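Local coordinates for calcineurin-like phosphoesterase domain-containing protein (Aquifex aeolicus, PDB 1XM7) that is of unknown biochemical function but is probably a hydrolase of the calcineurin-like phosphoesterase family, at residues I109-Y114 and L142-H147; A116-T121 and G146-N151. One frame throughout, in Å; residues are numbered along the deposited sequence.

Interaction 1 of 2, residues I109-Y114 and L142-H147; sequences ILLSHY and LLIHGH
Leu110 and Leu143 run alongside each other in the same direction on one face of a parallel pair of strands; CD1 of Leu110 is 3.5 Å from CD1 of Leu143, and Val131 covers both. Because the first torsion of Leu143 sets CG anti to the backbone N (chi1 169°), its CD1 comes to 3.2 Å from Leu110 O, a methyl laid against a carbonyl of the partner strand. On the other face, CG2 of Ile109 meets CG1 of Ile144 at 3.7 Å, and Leu111 bends its CD2 alongside CB of the same isoleucine. Between these faces runs regular parallel pairing: Leu110 N donates to Leu142 O (2.8 Å), Leu110 O accepts from Ile144 N, and Ser112 N reaches Ile144 O. This is the strand pair of a beta-alpha-beta unit whose helix is 125-137.

Beyond Ser112 and His145 the pairing loses its regularity. Gly146 N still donates to His113 O, at 3.1 Å, but from well above the carbonyl plane. CB of His147 sits over one face of the His113 ring in a CH-pi contact, 3.7 Å from the ring centroid, while His113 NE2 meets the edge of the His147 ring, 3.2 Å from CD2 of His147; the two ring planes stand at 86°. Tyr114 completes the cluster, its CD2 over one face of the His147 ring and its hydroxyl bound to Arg127. A hydrogen bond from ND1 to Leu50 O fixes the rotation of the His113 ring, and an alanine here would probably leave that carbonyl without its donor and His147 CB without a ring to rest on. The contact thus passes from hydrocarbon between the strands to imidazole in the loops that follow, consistent with the metallophosphoesterase pattern of metal-binding histidines just beyond strand ends.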
loop_
_atom_site.group_PDB
_atom_site.type_symbol
_atom_site.label_atom_id
_atom_site.label_comp_id
_atom_site.label_asym_id
_atom_site.label_seq_id
_atom_site.Cartn_x
_atom_site.Cartn_y
_atom_site.Cartn_z
ATOM N N ILE A 109 -0.113 1.626 15.001
ATOM C CA ILE A 109 -0.591 1.574 13.622
ATOM C C ILE A 109 -0.845 0.192 13.006
ATOM O O ILE A 109 0.034 -0.678 12.989
ATOM C CB ILE A 109 0.381 2.322 12.676
ATOM C CG1 ILE A 109 0.709 3.707 13.241
ATOM C CG2 ILE A 109 -0.249 2.461 11.291
ATOM C CD1 ILE A 109 1.795 4.447 12.476
ATOM N N LEU A 110 -2.055 0.023 12.478
ATOM C CA LEU A 110 -2.457 -1.208 11.816
ATOM C C LEU A 110 -2.206 -1.016 10.328
ATOM O O LEU A 110 -2.672 -0.043 9.721
ATOM C CB LEU A 110 -3.950 -1.489 12.016
ATOM C CG LEU A 110 -4.480 -2.933 11.983
ATOM C CD1 LEU A 110 -5.860 -2.930 11.369
ATOM C CD2 LEU A 110 -3.578 -3.848 11.202
ATOM N N LEU A 111 -1.462 -1.954 9.758
ATOM C CA LEU A 111 -1.146 -1.949 8.343
ATOM C C LEU A 111 -1.857 -3.139 7.727
ATOM O O LEU A 111 -1.629 -4.293 8.113
ATOM C CB LEU A 111 0.351 -2.117 8.134
ATOM C CG LEU A 111 1.287 -1.166 8.873
ATOM C CD1 LEU A 111 2.708 -1.572 8.563
ATOM C CD2 LEU A 111 1.031 0.275 8.460
ATOM N N SER A 112 -2.727 -2.855 6.775
ATOM C CA SER A 112 -3.457 -3.904 6.096
ATOM C C SER A 112 -3.746 -3.437 4.674
ATOM O O SER A 112 -3.662 -2.245 4.381
ATOM C CB SER A 112 -4.756 -4.179 6.829
ATOM O OG SER A 112 -5.389 -5.316 6.287
ATOM N N HIS A 113 -4.060 -4.366 3.780
ATOM C CA HIS A 113 -4.373 -3.988 2.414
ATOM C C HIS A 113 -5.822 -3.542 2.344
ATOM O O HIS A 113 -6.170 -2.634 1.602
ATOM C CB HIS A 113 -4.184 -5.172 1.474
ATOM C CG HIS A 113 -4.722 -4.936 0.097
ATOM N ND1 HIS A 113 -4.104 -4.104 -0.813
ATOM C CD2 HIS A 113 -5.839 -5.395 -0.512
ATOM C CE1 HIS A 113 -4.821 -4.059 -1.923
ATOM N NE2 HIS A 113 -5.878 -4.834 -1.767
ATOM N N TYR A 114 -6.661 -4.194 3.137
ATOM C CA TYR A 114 -8.087 -3.916 3.145
ATOM C C TYR A 114 -8.464 -2.806 4.086
ATOM O O TYR A 114 -7.836 -2.623 5.122
ATOM C CB TYR A 114 -8.868 -5.186 3.504
ATOM C CG TYR A 114 -8.494 -6.370 2.637
ATOM C CD1 TYR A 114 -7.311 -7.078 2.870
ATOM C CD2 TYR A 114 -9.277 -6.732 1.537
ATOM C CE1 TYR A 114 -6.914 -8.111 2.028
ATOM C CE2 TYR A 114 -8.886 -7.766 0.685
ATOM C CZ TYR A 114 -7.702 -8.451 0.938
ATOM O OH TYR A 114 -7.299 -9.474 0.104
ATOM N N LEU A 142 -4.404 4.127 14.378
ATOM C CA LEU A 142 -4.558 4.420 12.964
ATOM C C LEU A 142 -4.460 3.180 12.086
ATOM O O LEU A 142 -3.819 2.191 12.442
ATOM C CB LEU A 142 -3.496 5.432 12.540
ATOM C CG LEU A 142 -3.379 5.781 11.057
ATOM C CD1 LEU A 142 -4.639 6.508 10.574
ATOM C CD2 LEU A 142 -2.128 6.639 10.855
ATOM N N LEU A 143 -5.119 3.245 10.935
ATOM C CA LEU A 143 -5.088 2.164 9.970
ATOM C C LEU A 143 -4.608 2.739 8.659
ATOM O O LEU A 143 -5.189 3.683 8.146
ATOM C CB LEU A 143 -6.478 1.563 9.758
ATOM C CG LEU A 143 -6.606 0.589 8.572
ATOM C CD1 LEU A 143 -5.710 -0.619 8.792
ATOM C CD2 LEU A 143 -8.051 0.153 8.405
ATOM N N ILE A 144 -3.523 2.188 8.137
ATOM C CA ILE A 144 -3.007 2.622 6.852
ATOM C C ILE A 144 -3.328 1.435 5.957
ATOM O O ILE A 144 -2.976 0.295 6.278
ATOM C CB ILE A 144 -1.494 2.847 6.898
ATOM C CG1 ILE A 144 -1.169 3.858 7.991
ATOM C CG2 ILE A 144 -0.991 3.356 5.547
ATOM C CD1 ILE A 144 0.254 4.332 7.966
ATOM N N HIS A 145 -4.026 1.693 4.857
ATOM C CA HIS A 145 -4.412 0.622 3.944
ATOM C C HIS A 145 -4.345 1.059 2.490
ATOM O O HIS A 145 -3.858 2.137 2.173
ATOM C CB HIS A 145 -5.839 0.181 4.257
ATOM C CG HIS A 145 -6.855 1.236 3.974
ATOM N ND1 HIS A 145 -7.161 1.643 2.694
ATOM C CD2 HIS A 145 -7.576 2.027 4.803
ATOM C CE1 HIS A 145 -8.023 2.643 2.746
ATOM N NE2 HIS A 145 -8.290 2.896 4.014
ATOM N N GLY A 146 -4.830 0.192 1.613
ATOM C CA GLY A 146 -4.872 0.490 0.195
ATOM C C GLY A 146 -6.195 -0.031 -0.346
ATOM O O GLY A 146 -7.269 0.304 0.163
ATOM N N HIS A 147 -6.119 -0.837 -1.395
ATOM C CA HIS A 147 -7.297 -1.453 -1.980
ATOM C C HIS A 147 -8.345 -0.559 -2.658
ATOM O O HIS A 147 -8.817 -0.901 -3.740
ATOM C CB HIS A 147 -7.972 -2.324 -0.917
ATOM C CG HIS A 147 -9.067 -3.189 -1.455
ATOM N ND1 HIS A 147 -10.387 -2.793 -1.475
ATOM C CD2 HIS A 147 -9.032 -4.420 -2.018
ATOM C CE1 HIS A 147 -11.120 -3.744 -2.025
ATOM N NE2 HIS A 147 -10.321 -4.743 -2.364
#

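Interaction 2 of 2, residues A116-T121 and G146-N151; sequences AKDPIT and GHVHWN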
loop_
_atom_site.group_PDB
_atom_site.type_symbol
_atom_site.label_atom_id
_atom_site.label_comp_id
_atom_site.label_asym_id
_atom_site.label_seq_id
_atom_site.Cartn_x
_atom_site.Cartn_y
_atom_site.Cartn_z
ATOM N N ALA A 116 -11.462 -0.520 6.431
ATOM C CA ALA A 116 -12.464 -0.892 7.413
ATOM C C ALA A 116 -13.774 -1.069 6.649
ATOM O O ALA A 116 -14.579 -1.956 6.960
ATOM C CB ALA A 116 -12.603 0.202 8.473
ATOM N N LYS A 117 -13.973 -0.231 5.636
ATOM C CA LYS A 117 -15.179 -0.284 4.823
ATOM C C LYS A 117 -14.911 0.359 3.476
ATOM O O LYS A 117 -14.395 1.469 3.425
ATOM C CB LYS A 117 -16.304 0.467 5.520
ATOM C CG LYS A 117 -17.652 0.279 4.868
ATOM C CD LYS A 117 -18.737 1.054 5.610
ATOM C CE LYS A 117 -20.013 0.222 5.720
ATOM N NZ LYS A 117 -19.768 -1.104 6.400
ATOM N N ASP A 118 -15.245 -0.335 2.391
ATOM C CA ASP A 118 -15.041 0.212 1.052
ATOM C C ASP A 118 -16.179 1.199 0.752
ATOM O O ASP A 118 -17.357 0.823 0.639
ATOM C CB ASP A 118 -15.014 -0.901 0.005
ATOM C CG ASP A 118 -14.510 -0.419 -1.346
ATOM O OD1 ASP A 118 -15.006 0.615 -1.846
ATOM O OD2 ASP A 118 -13.618 -1.078 -1.915
ATOM N N PRO A 119 -15.826 2.483 0.601
ATOM C CA PRO A 119 -16.771 3.563 0.328
ATOM C C PRO A 119 -17.516 3.407 -0.970
ATOM O O PRO A 119 -18.390 4.210 -1.275
ATOM C CB PRO A 119 -15.883 4.801 0.335
ATOM C CG PRO A 119 -14.636 4.289 -0.284
ATOM C CD PRO A 119 -14.441 2.961 0.426
ATOM N N ILE A 120 -17.178 2.380 -1.738
ATOM C CA ILE A 120 -17.838 2.170 -3.021
ATOM C C ILE A 120 -18.433 0.778 -3.088
ATOM O O ILE A 120 -19.641 0.599 -2.943
ATOM C CB ILE A 120 -16.843 2.350 -4.194
ATOM C CG1 ILE A 120 -16.219 3.751 -4.142
ATOM C CG2 ILE A 120 -17.559 2.140 -5.519
ATOM C CD1 ILE A 120 -14.835 3.854 -4.829
ATOM N N THR A 121 -17.574 -0.209 -3.299
ATOM C CA THR A 121 -18.016 -1.584 -3.384
ATOM C C THR A 121 -17.265 -2.482 -2.424
ATOM O O THR A 121 -16.045 -2.629 -2.519
ATOM C CB THR A 121 -17.842 -2.120 -4.800
ATOM O OG1 THR A 121 -18.819 -1.508 -5.652
ATOM C CG2 THR A 121 -18.003 -3.640 -4.822
ATOM N N GLY A 146 -4.830 0.192 1.613
ATOM C CA GLY A 146 -4.872 0.490 0.195
ATOM C C GLY A 146 -6.195 -0.031 -0.346
ATOM O O GLY A 146 -7.269 0.304 0.163
ATOM N N HIS A 147 -6.119 -0.837 -1.395
ATOM C CA HIS A 147 -7.297 -1.453 -1.980
ATOM C C HIS A 147 -8.345 -0.559 -2.658
ATOM O O HIS A 147 -8.817 -0.901 -3.740
ATOM C CB HIS A 147 -7.972 -2.324 -0.917
ATOM C CG HIS A 147 -9.067 -3.189 -1.455
ATOM N ND1 HIS A 147 -10.387 -2.793 -1.475
ATOM C CD2 HIS A 147 -9.032 -4.420 -2.018
ATOM C CE1 HIS A 147 -11.120 -3.744 -2.025
ATOM N NE2 HIS A 147 -10.321 -4.743 -2.364
ATOM N N VAL A 148 -8.725 0.562 -2.046
ATOM C CA VAL A 148 -9.738 1.436 -2.659
ATOM C C VAL A 148 -9.158 2.408 -3.685
ATOM O O VAL A 148 -8.411 3.324 -3.338
ATOM C CB VAL A 148 -10.503 2.253 -1.604
ATOM C CG1 VAL A 148 -11.670 2.974 -2.269
ATOM C CG2 VAL A 148 -10.998 1.334 -0.491
ATOM N N HIS A 149 -9.522 2.216 -4.948
ATOM C CA HIS A 149 -9.013 3.056 -6.024
ATOM C C HIS A 149 -9.645 4.425 -6.118
ATOM O O HIS A 149 -10.652 4.722 -5.483
ATOM C CB HIS A 149 -9.166 2.355 -7.374
ATOM C CG HIS A 149 -8.511 1.011 -7.432
ATOM N ND1 HIS A 149 -7.238 0.782 -6.956
ATOM C CD2 HIS A 149 -8.954 -0.179 -7.904
ATOM C CE1 HIS A 149 -6.927 -0.490 -7.129
ATOM N NE2 HIS A 149 -7.952 -1.095 -7.702
ATOM N N TRP A 150 -9.026 5.255 -6.941
ATOM C CA TRP A 150 -9.493 6.601 -7.161
ATOM C C TRP A 150 -10.868 6.573 -7.810
ATOM O O TRP A 150 -11.160 5.709 -8.635
ATOM C CB TRP A 150 -8.514 7.342 -8.077
ATOM C CG TRP A 150 -8.947 8.740 -8.406
ATOM C CD1 TRP A 150 -8.625 9.887 -7.724
ATOM C CD2 TRP A 150 -9.870 9.131 -9.434
ATOM N NE1 TRP A 150 -9.299 10.962 -8.263
ATOM C CE2 TRP A 150 -10.070 10.525 -9.311
ATOM C CE3 TRP A 150 -10.556 8.434 -10.441
ATOM C CZ2 TRP A 150 -10.930 11.237 -10.161
ATOM C CZ3 TRP A 150 -11.412 9.142 -11.282
ATOM C CH2 TRP A 150 -11.591 10.529 -11.135
ATOM N N ASN A 151 -11.715 7.516 -7.416
ATOM C CA ASN A 151 -13.047 7.664 -7.983
ATOM C C ASN A 151 -13.241 9.165 -8.040
ATOM O O ASN A 151 -12.557 9.906 -7.333
ATOM C CB ASN A 151 -14.114 6.991 -7.110
ATOM C CG ASN A 151 -14.144 7.527 -5.697
ATOM O OD1 ASN A 151 -14.136 6.764 -4.727
ATOM N ND2 ASN A 151 -14.188 8.846 -5.569
#
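The Gly-His-Val-His sequence at 146-149, a signature of calcineurin-like phosphoesterases, is met on one side by the loop 116-121, and Val148 is the residue this loop packs against. The methyl CG1 of Val148 rests against CG of Pro119 at 3.8 Å, with CD of Pro119 lying almost equally near both valine methyls. Val148 presents this branch because its first torsion carries CG1 anti to the backbone N (chi1 -172°), leaving CG2 to face the carboxylate of Asp118, 3.8 Å from OD2 of that residue. That same OD2 approaches the His147 ring at its edge and in its plane, 3.7 Å from CE1 of His147, the carboxylate turned 85° from the imidazole.

Two turns shape the surfaces that meet. In the loop, Asp118 makes an Asx turn: OD1 of Asp118 accepts from Ile120 N at 2.8 Å on its anti lone pair, with a weaker bond from Thr121 N. In the signature, Val148 N reaches back to Gly146 O at 2.7 Å, and His147 between them has a positive phi (66°), the form of a classic gamma turn. OD1 of Asp118 thus closes the turn of its own loop, while OD2 only lies beside the His147 ring edge, too far for a hydrogen bond.

Farther out, the contact becomes more solvent-accessible. Ile120 and Asn151 pass one another, their side chains heading opposite ways, CD1 of Ile120 lying 3.9 Å from CB of Asn151, and the same methyl grazes CG1 of Val148. From beyond the two segments, the side chains of Trp173 and Asn168 both bond to Val148 O, while His149 ND1 is held by Asn170.

Overall arrangement
Gly146 and His147 belong to both contacts, whose centres lie 12 Å apart: the strand that supplies the second segment of interaction 1 runs directly into the signature loop of interaction 2. On the opposing side, strand 107-112 likewise continues through His113 and Tyr114 to the loop 116-121, and the two contacts touch where Leu143 CD2 lies 4.0 Å from Ala116 N. The His147 ring thus meets His113 and Tyr114 in one contact and Asp118 in the other, while its backbone N bonds to Asp9. In related phosphoesterases histidines of this signature help hold a metal centre, so the shared turn probably borders the active site.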